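Local coordinates for putative hexose oxidase (Nonomuraea sp. ATCC 39727, PDB 5AWV), which probably oxidises the sugar of teicoplanin-type glycopeptides, using an FAD cofactor held covalently at two points, at residues Ser286-Leu291 / Arg323-Ala328; Ser253-Asp258 / Met311-Asp316. One frame throughout, in Å; residues are numbered along the deposited sequence.

Contact 1: Ser286-Leu291 / Arg323-Ala328; sequences SPYTGL and RRLLDA
Leu-325, on the face of helix 322-334 turned to the 3-10 turn 287-290, reaches into the angle between Pro-287 and the ring of Tyr-288. Its CB starts beside the ring, 3.7 Å from Tyr-288 CE1, and CG follows at the same atom but slightly farther off. There the side chain forks. Leu-325 CD2 stands over a face of the tyrosine in a CH-pi contact, 4.0 Å from the ring centroid and 29° off the normal, displaced to the CE1-CZ side; Leu-325 CD1, the other branch, runs on to the backbone and stops 3.5 Å from Pro-287 O. With CG anti to its own carbonyl carbon (chi1 -64°), the fork leans away from the helix toward the turn. The Tyr-288 ring meets the same residue a second way: Leu-325 O lies in the ring plane at its edge, 3.4 Å from Tyr-288 CE1. Farther out, Tyr-288 OH passes Ala-328 CB, one helical turn along, at 3.7 Å. Leu-291 CD1 approaches Leu-325 O at 3.9 Å, from the start of the strand that follows the turn.

The turn is shaped locally by an ST turn, in which Ser-286 OG accepts from Tyr-288 N at 2.8 Å. Outside the pair, Trp-277 of helix 264-280 meets the tyrosine ring edge-to-face, and Arg-170 bonds to Tyr-288 O and Leu-291 O. Between turn and helix the packing is thus apolar and aromatic, with carbonyl oxygens meeting carbon: shape and dispersion, rather than directed polar bonds, join the two segments.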
loop_
_atom_site.group_PDB
_atom_site.type_symbol
_atom_site.label_atom_id
_atom_site.label_comp_id
_atom_site.label_asym_id
_atom_site.label_seq_id
_atom_site.Cartn_x
_atom_site.Cartn_y
_atom_site.Cartn_z
ATOM N N SER A 286 13.374 -9.331 21.112
ATOM C CA SER A 286 14.405 -10.104 20.399
ATOM C C SER A 286 15.477 -9.266 19.731
ATOM O O SER A 286 15.174 -8.287 19.022
ATOM C CB SER A 286 13.707 -10.966 19.301
ATOM O OG SER A 286 14.677 -11.754 18.613
ATOM N N PRO A 287 16.727 -9.709 19.783
ATOM C CA PRO A 287 17.744 -9.113 18.887
ATOM C C PRO A 287 17.401 -9.307 17.420
ATOM O O PRO A 287 17.872 -8.561 16.617
ATOM C CB PRO A 287 19.044 -9.868 19.244
ATOM C CG PRO A 287 18.577 -11.096 19.818
ATOM C CD PRO A 287 17.216 -10.940 20.422
ATOM N N TYR A 288 16.492 -10.215 17.090
ATOM C CA TYR A 288 16.123 -10.428 15.690
ATOM C C TYR A 288 15.014 -9.466 15.169
ATOM O O TYR A 288 14.600 -9.652 14.022
ATOM C CB TYR A 288 15.690 -11.867 15.466
ATOM C CG TYR A 288 16.823 -12.897 15.657
ATOM C CD1 TYR A 288 17.793 -13.127 14.665
ATOM C CD2 TYR A 288 16.911 -13.604 16.855
ATOM C CE1 TYR A 288 18.802 -14.043 14.864
ATOM C CE2 TYR A 288 17.945 -14.500 17.103
ATOM C CZ TYR A 288 18.885 -14.724 16.097
ATOM O OH TYR A 288 19.851 -15.664 16.357
ATOM N N THR A 289 14.597 -8.458 15.972
ATOM C CA THR A 289 13.742 -7.400 15.461
ATOM C C THR A 289 14.412 -6.652 14.279
ATOM O O THR A 289 13.711 -6.114 13.416
ATOM C CB THR A 289 13.331 -6.357 16.497
ATOM O OG1 THR A 289 14.494 -5.829 17.112
ATOM C CG2 THR A 289 12.418 -6.947 17.528
ATOM N N GLY A 290 15.750 -6.651 14.244
ATOM C CA GLY A 290 16.544 -6.086 13.124
ATOM C C GLY A 290 16.731 -6.987 11.871
ATOM O O GLY A 290 17.384 -6.567 10.892
ATOM N N LEU A 291 16.065 -8.139 11.856
ATOM C CA LEU A 291 16.118 -9.086 10.735
ATOM C C LEU A 291 14.741 -9.282 10.140
ATOM O O LEU A 291 13.684 -9.338 10.848
ATOM C CB LEU A 291 16.618 -10.465 11.248
ATOM C CG LEU A 291 16.780 -11.592 10.219
ATOM C CD1 LEU A 291 17.929 -12.562 10.537
ATOM C CD2 LEU A 291 15.489 -12.388 9.994
ATOM N N ARG A 323 26.104 -9.959 11.475
ATOM C CA ARG A 323 26.514 -11.161 10.681
ATOM C C ARG A 323 26.168 -12.465 11.412
ATOM O O ARG A 323 25.648 -13.417 10.817
ATOM C CB ARG A 323 27.997 -11.141 10.325
ATOM C CG ARG A 323 28.471 -12.395 9.596
ATOM C CD ARG A 323 27.782 -12.552 8.242
ATOM N NE ARG A 323 28.091 -13.845 7.634
ATOM C CZ ARG A 323 29.170 -14.129 6.909
ATOM N NH1 ARG A 323 30.032 -13.187 6.528
ATOM N NH2 ARG A 323 29.346 -15.374 6.488
ATOM N N ARG A 324 26.365 -12.470 12.717
ATOM C CA ARG A 324 25.949 -13.654 13.516
ATOM C C ARG A 324 24.490 -13.887 13.443
ATOM O O ARG A 324 24.051 -15.019 13.386
ATOM C CB ARG A 324 26.238 -13.504 14.994
ATOM C CG ARG A 324 27.449 -14.153 15.469
ATOM C CD ARG A 324 27.513 -14.064 16.982
ATOM N NE ARG A 324 28.026 -12.760 17.377
ATOM C CZ ARG A 324 27.560 -12.050 18.405
ATOM N NH1 ARG A 324 26.495 -12.425 19.105
ATOM N NH2 ARG A 324 28.124 -10.899 18.681
ATOM N N LEU A 325 23.690 -12.817 13.549
ATOM C CA LEU A 325 22.263 -13.052 13.517
ATOM C C LEU A 325 21.801 -13.622 12.222
ATOM O O LEU A 325 20.886 -14.475 12.176
ATOM C CB LEU A 325 21.515 -11.745 13.775
ATOM C CG LEU A 325 21.697 -11.082 15.124
ATOM C CD1 LEU A 325 20.837 -9.774 15.158
ATOM C CD2 LEU A 325 21.442 -11.984 16.341
ATOM N N LEU A 326 22.402 -13.105 11.149
ATOM C CA LEU A 326 22.069 -13.508 9.780
ATOM C C LEU A 326 22.391 -14.990 9.581
ATOM O O LEU A 326 21.559 -15.787 9.082
ATOM C CB LEU A 326 22.884 -12.648 8.860
ATOM C CG LEU A 326 22.687 -12.726 7.357
ATOM C CD1 LEU A 326 23.887 -13.076 6.538
ATOM C CD2 LEU A 326 21.487 -13.326 6.786
ATOM N N ASP A 327 23.578 -15.351 10.099
ATOM C CA ASP A 327 24.089 -16.759 9.949
ATOM C C ASP A 327 23.271 -17.711 10.703
ATOM O O ASP A 327 22.913 -18.776 10.209
ATOM C CB ASP A 327 25.557 -16.857 10.335
ATOM C CG ASP A 327 26.480 -16.289 9.272
ATOM O OD1 ASP A 327 26.032 -16.115 8.130
ATOM O OD2 ASP A 327 27.638 -15.953 9.645
ATOM N N ALA A 328 22.954 -17.363 11.933
ATOM C CA ALA A 328 22.104 -18.180 12.749
ATOM C C ALA A 328 20.699 -18.397 12.226
ATOM O O ALA A 328 20.148 -19.507 12.303
ATOM C CB ALA A 328 22.052 -17.617 14.128
#

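Contact 2: Ser253-Asp258 / Met311-Asp316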
loop_
_atom_site.group_PDB
_atom_site.type_symbol
_atom_site.label_atom_id
_atom_site.label_comp_id
_atom_site.label_asym_id
_atom_site.label_seq_id
_atom_site.Cartn_x
_atom_site.Cartn_y
_atom_site.Cartn_z
ATOM N N SER A 253 21.292 -11.414 2.081
ATOM C CA SER A 253 21.577 -12.642 1.417
ATOM C C SER A 253 20.308 -13.237 0.895
ATOM O O SER A 253 19.268 -13.049 1.516
ATOM C CB SER A 253 22.198 -13.586 2.486
ATOM O OG SER A 253 22.466 -14.879 1.959
ATOM N N THR A 254 20.351 -13.977 -0.201
ATOM C CA THR A 254 19.194 -14.799 -0.627
ATOM C C THR A 254 19.634 -16.252 -0.691
ATOM O O THR A 254 20.576 -16.556 -1.407
ATOM C CB THR A 254 18.696 -14.281 -1.983
ATOM O OG1 THR A 254 18.296 -12.897 -1.851
ATOM C CG2 THR A 254 17.590 -15.134 -2.585
ATOM N N VAL A 255 19.002 -17.130 0.091
ATOM C CA VAL A 255 19.227 -18.566 0.037
ATOM C C VAL A 255 18.328 -19.076 -1.116
ATOM O O VAL A 255 17.106 -18.705 -1.207
ATOM C CB VAL A 255 18.775 -19.265 1.333
ATOM C CG1 VAL A 255 18.908 -20.789 1.262
ATOM C CG2 VAL A 255 19.509 -18.766 2.534
ATOM N N THR A 256 18.877 -19.875 -2.039
ATOM C CA THR A 256 18.077 -20.450 -3.119
ATOM C C THR A 256 17.837 -21.919 -2.879
ATOM O O THR A 256 18.711 -22.593 -2.378
ATOM C CB THR A 256 18.796 -20.162 -4.456
ATOM O OG1 THR A 256 18.953 -18.731 -4.587
ATOM C CG2 THR A 256 17.954 -20.566 -5.573
ATOM N N PHE A 257 16.674 -22.440 -3.206
ATOM C CA PHE A 257 16.386 -23.829 -3.075
ATOM C C PHE A 257 16.102 -24.368 -4.435
ATOM O O PHE A 257 15.669 -23.638 -5.315
ATOM C CB PHE A 257 15.165 -24.047 -2.195
ATOM C CG PHE A 257 15.317 -23.425 -0.842
ATOM C CD1 PHE A 257 15.933 -24.100 0.168
ATOM C CD2 PHE A 257 14.866 -22.143 -0.601
ATOM C CE1 PHE A 257 16.080 -23.516 1.417
ATOM C CE2 PHE A 257 15.014 -21.558 0.647
ATOM C CZ PHE A 257 15.606 -22.258 1.667
ATOM N N ASP A 258 16.270 -25.664 -4.607
ATOM C CA ASP A 258 16.083 -26.251 -5.922
ATOM C C ASP A 258 14.990 -27.250 -5.793
ATOM O O ASP A 258 15.039 -28.143 -4.958
ATOM C CB ASP A 258 17.394 -26.886 -6.370
ATOM C CG ASP A 258 17.328 -27.417 -7.776
ATOM O OD1 ASP A 258 16.241 -27.450 -8.409
ATOM O OD2 ASP A 258 18.391 -27.850 -8.239
ATOM N N MET A 311 14.720 -17.368 -0.499
ATOM C CA MET A 311 14.480 -16.708 0.788
ATOM C C MET A 311 15.415 -15.549 0.897
ATOM O O MET A 311 16.552 -15.688 1.366
ATOM C CB MET A 311 14.595 -17.680 1.954
ATOM C CG MET A 311 14.262 -17.063 3.282
ATOM S SD MET A 311 14.355 -18.174 4.702
ATOM C CE MET A 311 16.126 -18.135 4.988
ATOM N N PRO A 312 14.981 -14.391 0.418
ATOM C CA PRO A 312 15.804 -13.212 0.703
ATOM C C PRO A 312 15.789 -12.897 2.207
ATOM O O PRO A 312 14.736 -13.105 2.908
ATOM C CB PRO A 312 15.124 -12.071 -0.119
ATOM C CG PRO A 312 14.182 -12.796 -1.016
ATOM C CD PRO A 312 13.844 -14.113 -0.456
ATOM N N ILE A 313 16.900 -12.394 2.694
ATOM C CA ILE A 313 17.053 -11.998 4.075
ATOM C C ILE A 313 17.774 -10.656 4.131
ATOM O O ILE A 313 18.735 -10.398 3.362
ATOM C CB ILE A 313 17.915 -13.011 4.845
ATOM C CG1 ILE A 313 17.447 -14.422 4.551
ATOM C CG2 ILE A 313 17.987 -12.707 6.332
ATOM C CD1 ILE A 313 18.508 -15.436 4.916
ATOM N N GLN A 314 17.396 -9.830 5.092
ATOM C CA GLN A 314 18.204 -8.675 5.406
ATOM C C GLN A 314 18.275 -8.410 6.850
ATOM O O GLN A 314 17.303 -8.669 7.603
ATOM C CB GLN A 314 17.649 -7.470 4.648
ATOM C CG GLN A 314 16.262 -7.118 4.987
ATOM C CD GLN A 314 15.735 -5.854 4.211
ATOM O OE1 GLN A 314 15.458 -4.831 4.802
ATOM N NE2 GLN A 314 15.625 -5.968 2.946
ATOM N N VAL A 315 19.385 -7.853 7.284
ATOM C CA VAL A 315 19.552 -7.481 8.672
ATOM C C VAL A 315 20.176 -6.117 8.742
ATOM O O VAL A 315 21.046 -5.792 7.933
ATOM C CB VAL A 315 20.501 -8.482 9.374
ATOM C CG1 VAL A 315 20.614 -8.250 10.869
ATOM C CG2 VAL A 315 19.947 -9.862 9.147
ATOM N N ASP A 316 19.696 -5.316 9.685
ATOM C CA ASP A 316 20.315 -4.054 10.062
ATOM C C ASP A 316 21.766 -4.316 10.431
ATOM O O ASP A 316 22.036 -4.997 11.417
ATOM C CB ASP A 316 19.555 -3.489 11.271
ATOM C CG ASP A 316 20.098 -2.157 11.756
ATOM O OD1 ASP A 316 21.169 -1.687 11.289
ATOM O OD2 ASP A 316 19.359 -1.541 12.523
#
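Strands 253-257 and 311-316 run antiparallel, 4.5 Å apart at closest approach and 160° between their directions, as neighbours in the seven-stranded antiparallel sheet of the substrate-binding half of this FAD-linked oxidase. Two hydrogen-bonded pairs, Ser-253 with Ile-313 and Val-255 with Met-311, flank the non-hydrogen-bonded pair Thr-254 with Pro-312. Of the four bonds, Ile-313 N to Ser-253 O is the shortest at 2.7 Å and nearly follows the C=O axis; Val-255 N instead comes to Met-311 O from above the carbonyl plane, 48° out of it. That oxygen also receives a CA-H contact from Thr-254.

Val-255, Met-311 and Ile-313 direct their side chains to the face beneath helix 322-334. There Val-255 CG2 touches both Met-311 CE and Ile-313 CD1, each at 4.2 Å. Met-311 extends from the sheet, CG anti to the backbone N, then bends at chi3 (81°), which turns CE back toward the valine. Met-311 CB meets Phe-257 CE2 at the edge of the phenylalanine ring, whose other neighbours include Phe-309 and Leu-295.

Thr-254 and Pro-312 occupy the other face, where the bound glycopeptide lies: the peptide backbone packs on Pro-312 and hydrogen-bonds Thr-254 OG1. The same hydroxyl oxygen rests against the proline ring, 3.7 Å from Pro-312 CB.

In the fold
From the N terminus, strand 249-257 comes first, then helix 264-280, the 286-291 turn, strands 291-298 and 309-316, and helix 322-334. Contact 2 closes the loop from 253-258 to 311-316, and contact 1 opens inside that loop and closes beyond it, so the two cross rather than nest. Strand 309-316 leads almost directly into helix 322-334, which folds back over the sheet: Leu-326 CD2 packs on Ile-313 CG2 at 3.6 Å, while Gly-290 O probably accepts a hydrogen bond from Asp-316 N. Together the two contacts tie the helix layer and the turn entering strand 291-298 to the sheet.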